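Local coordinates for putative alpha-galactosidase/melibiase (Bacteroides fragilis, PDB 4OGZ), which probably hydrolyses terminal, non-reducing alpha-D-galactose residues from alpha-D-galactosides, as a member of glycosyl hydrolase family 27, at residues Y401-K406 with I415-R420. Numbering follows the deposited sequence.
Sequences YDVWVK and IACLNR
D402 and W404 form antiparallel hydrogen-bonded pairs with L418 and A416, and four backbone bonds follow: D402 N to L418 O and W404 N to A416 O, with the reciprocal pair L418 N to D402 O and A416 N to W404 O, all with N-H...O angles of 159° or more. The short strand axes run at 164°, as expected for neighbouring strands of a beta hairpin.

Charge pairing closes one end. R420, its chain bent at chi3, presents NE and NH2 side-on to a single oxygen, D402 OD1, at 2.8 Å from NE and 3.0 Å from NH2. Both nitrogens come from the same face of the carboxylate, and the two planes are 33° apart. R420 NH2 also reaches A398 O, with a weak bond to Y401 O. The other oxygen, D402 OD2, accepts W404 NE1 at 3.0 Å, so each carboxylate oxygen has a donor.

On the face of V403, V405 and I415 the contacts are apolar: I415 CD1 lies 3.7 Å from V405 CB, and I415 CG2 is 4.2 Å from V403 CG1.

In this C-terminal beta sandwich domain, W404 and L418 touch helix 341-353, while V403 packs on V427 of strand 425-429, on the other face. Held at OD1 by R420 and at OD2 by W404 NE1, the buried carboxylate is probably stabilised as the anion.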
ATOM      1  N   TYR A 401      24.813   7.901  -5.579  1.00 21.96           N
ATOM      2  CA  TYR A 401      23.690   7.290  -6.227  1.00 20.39           C
ATOM      3  C   TYR A 401      23.552   5.892  -5.749  1.00 18.09           C
ATOM      4  O   TYR A 401      24.475   5.325  -5.193  1.00 17.41           O
ATOM      5  CB  TYR A 401      23.884   7.290  -7.773  1.00 22.72           C
ATOM      6  CG  TYR A 401      25.014   6.412  -8.260  1.00 25.32           C
ATOM      7  CD1 TYR A 401      24.825   5.054  -8.418  1.00 25.04           C
ATOM      8  CD2 TYR A 401      26.281   6.936  -8.527  1.00 29.50           C
ATOM      9  CE1 TYR A 401      25.842   4.231  -8.812  1.00 27.27           C
ATOM     10  CE2 TYR A 401      27.322   6.110  -8.945  1.00 31.29           C
ATOM     11  CZ  TYR A 401      27.093   4.758  -9.079  1.00 33.67           C
ATOM     12  OH  TYR A 401      28.087   3.898  -9.499  1.00 37.47           O
ATOM     13  N   ASP A 402      22.400   5.338  -6.044  1.00 17.78           N
ATOM     14  CA  ASP A 402      22.077   3.959  -5.810  1.00 17.36           C
ATOM     15  C   ASP A 402      21.705   3.289  -7.108  1.00 16.75           C
ATOM     16  O   ASP A 402      21.191   3.912  -8.030  1.00 15.41           O
ATOM     17  CB  ASP A 402      20.827   3.820  -4.967  1.00 17.31           C
ATOM     18  CG  ASP A 402      20.969   4.310  -3.561  1.00 18.76           C
ATOM     19  OD1 ASP A 402      22.089   4.533  -3.062  1.00 19.64           O
ATOM     20  OD2 ASP A 402      19.903   4.448  -2.919  1.00 23.35           O
ATOM     21  N   VAL A 403      21.904   1.981  -7.142  1.00 16.37           N
ATOM     22  CA  VAL A 403      21.291   1.164  -8.133  1.00 16.20           C
ATOM     23  C   VAL A 403      20.516   0.081  -7.385  1.00 15.52           C
ATOM     24  O   VAL A 403      21.087  -0.621  -6.571  1.00 15.39           O
ATOM     25  CB  VAL A 403      22.333   0.565  -9.079  1.00 17.53           C
ATOM     26  CG1 VAL A 403      21.652  -0.370 -10.060  1.00 17.66           C
ATOM     27  CG2 VAL A 403      23.077   1.677  -9.821  1.00 18.11           C
ATOM     28  N   TRP A 404      19.204  -0.000  -7.639  1.00 14.77           N
ATOM     29  CA  TRP A 404      18.317  -0.957  -6.996  1.00 14.95           C
ATOM     30  C   TRP A 404      17.820  -1.940  -8.048  1.00 15.08           C
ATOM     31  O   TRP A 404      17.632  -1.551  -9.191  1.00 15.90           O
ATOM     32  CB  TRP A 404      17.126  -0.291  -6.352  1.00 14.62           C
ATOM     33  CG  TRP A 404      17.390   0.614  -5.163  1.00 14.71           C
ATOM     34  CD1 TRP A 404      17.943   1.852  -5.184  1.00 14.96           C
ATOM     35  CD2 TRP A 404      17.015   0.367  -3.791  1.00 14.61           C
ATOM     36  NE1 TRP A 404      17.971   2.381  -3.905  1.00 15.64           N
ATOM     37  CE2 TRP A 404      17.427   1.479  -3.034  1.00 14.29           C
ATOM     38  CE3 TRP A 404      16.421  -0.714  -3.125  1.00 14.58           C
ATOM     39  CZ2 TRP A 404      17.210   1.572  -1.638  1.00 14.33           C
ATOM     40  CZ3 TRP A 404      16.222  -0.640  -1.759  1.00 14.53           C
ATOM     41  CH2 TRP A 404      16.599   0.516  -1.025  1.00 14.11           C
ATOM     42  N   VAL A 405      17.635  -3.207  -7.656  1.00 14.99           N
ATOM     43  CA  VAL A 405      17.196  -4.264  -8.599  1.00 15.63           C
ATOM     44  C   VAL A 405      16.091  -5.213  -8.038  1.00 14.91           C
ATOM     45  O   VAL A 405      16.146  -5.738  -6.927  1.00 13.98           O
ATOM     46  CB  VAL A 405      18.396  -5.055  -9.132  1.00 15.87           C
ATOM     47  CG1 VAL A 405      19.302  -5.471  -8.001  1.00 16.79           C
ATOM     48  CG2 VAL A 405      17.938  -6.263  -9.964  1.00 16.80           C
ATOM     49  N   LYS A 406      15.043  -5.324  -8.827  1.00 16.82           N
ATOM     50  CA  LYS A 406      13.851  -6.077  -8.476  1.00 17.89           C
ATOM     51  C   LYS A 406      13.587  -7.121  -9.568  1.00 14.62           C
ATOM     52  O   LYS A 406      13.213  -6.791 -10.694  1.00 14.13           O
ATOM     53  CB  LYS A 406      12.654  -5.122  -8.328  1.00 14.85           C
ATOM     54  CG  LYS A 406      11.446  -5.754  -7.643  1.00 14.82           C
ATOM     55  CD  LYS A 406      10.207  -4.896  -7.802  1.00 15.75           C
ATOM     56  CE  LYS A 406       9.124  -5.190  -6.773  1.00 18.29           C
ATOM     57  NZ  LYS A 406       8.707  -6.603  -6.692  1.00 18.32           N
ATOM     58  N   ILE A 415      15.220  -1.986 -12.784  1.00 18.88           N
ATOM     59  CA  ILE A 415      16.413  -1.349 -12.307  1.00 20.84           C
ATOM     60  C   ILE A 415      16.101   0.074 -12.025  1.00 20.90           C
ATOM     61  O   ILE A 415      15.566   0.778 -12.895  1.00 23.87           O
ATOM     62  CB  ILE A 415      17.516  -1.395 -13.385  1.00 22.57           C
ATOM     63  CG1 ILE A 415      17.991  -2.825 -13.611  1.00 23.37           C
ATOM     64  CG2 ILE A 415      18.683  -0.510 -12.980  1.00 22.15           C
ATOM     65  CD1 ILE A 415      18.781  -3.409 -12.447  1.00 23.48           C
ATOM     66  N   ALA A 416      16.437   0.530 -10.824  1.00 19.16           N
ATOM     67  CA  ALA A 416      16.256   1.910 -10.505  1.00 19.22           C
ATOM     68  C   ALA A 416      17.600   2.521 -10.198  1.00 18.11           C
ATOM     69  O   ALA A 416      18.345   2.020  -9.366  1.00 17.57           O
ATOM     70  CB  ALA A 416      15.262   2.083  -9.320  1.00 20.79           C
ATOM     71  N   CYS A 417      17.872   3.643 -10.867  1.00 19.71           N
ATOM     72  CA  CYS A 417      19.044   4.433 -10.649  1.00 19.63           C
ATOM     73  C   CYS A 417      18.596   5.707  -9.982  1.00 20.49           C
ATOM     74  O   CYS A 417      17.840   6.506 -10.583  1.00 18.17           O
ATOM     75  CB  CYS A 417      19.690   4.768 -11.992  1.00 20.88           C
ATOM     76  SG  CYS A 417      20.257   3.314 -12.920  1.00 19.30           S
ATOM     77  N   LEU A 418      19.073   5.944  -8.769  1.00 21.76           N
ATOM     78  CA  LEU A 418      18.638   7.119  -7.969  1.00 18.92           C
ATOM     79  C   LEU A 418      19.774   8.035  -7.669  1.00 21.05           C
ATOM     80  O   LEU A 418      20.847   7.565  -7.265  1.00 23.63           O
ATOM     81  CB  LEU A 418      18.070   6.624  -6.658  1.00 19.30           C
ATOM     82  CG  LEU A 418      17.603   7.594  -5.578  1.00 20.57           C
ATOM     83  CD1 LEU A 418      16.378   8.336  -6.062  1.00 21.77           C
ATOM     84  CD2 LEU A 418      17.312   6.832  -4.310  1.00 20.89           C
ATOM     85  N   ASN A 419      19.531   9.343  -7.822  1.00 20.12           N
ATOM     86  CA  ASN A 419      20.488  10.373  -7.467  1.00 22.17           C
ATOM     87  C   ASN A 419      20.134  10.855  -6.100  1.00 22.11           C
ATOM     88  O   ASN A 419      19.046  11.383  -5.871  1.00 21.27           O
ATOM     89  CB  ASN A 419      20.439  11.517  -8.462  1.00 23.39           C
ATOM     90  CG  ASN A 419      21.414  12.634  -8.152  1.00 27.08           C
ATOM     91  OD1 ASN A 419      21.993  12.700  -7.070  1.00 33.02           O
ATOM     92  ND2 ASN A 419      21.585  13.546  -9.111  1.00 27.58           N
ATOM     93  N   ARG A 420      21.052  10.678  -5.173  1.00 22.63           N
ATOM     94  CA  ARG A 420      20.772  11.041  -3.799  1.00 29.94           C
ATOM     95  C   ARG A 420      21.240  12.456  -3.494  1.00 27.66           C
ATOM     96  O   ARG A 420      20.886  12.978  -2.445  1.00 34.76           O
ATOM     97  CB  ARG A 420      21.439  10.064  -2.824  1.00 34.06           C
ATOM     98  CG  ARG A 420      20.550   8.885  -2.447  1.00 39.63           C
ATOM     99  CD  ARG A 420      21.185   8.009  -1.378  1.00 39.82           C
ATOM    100  NE  ARG A 420      22.194   7.170  -2.007  1.00 42.69           N
ATOM    101  CZ  ARG A 420      23.504   7.288  -1.883  1.00 33.64           C
ATOM    102  NH1 ARG A 420      24.062   8.208  -1.128  1.00 37.92           N
ATOM    103  NH2 ARG A 420      24.273   6.448  -2.535  1.00 37.38           N
TER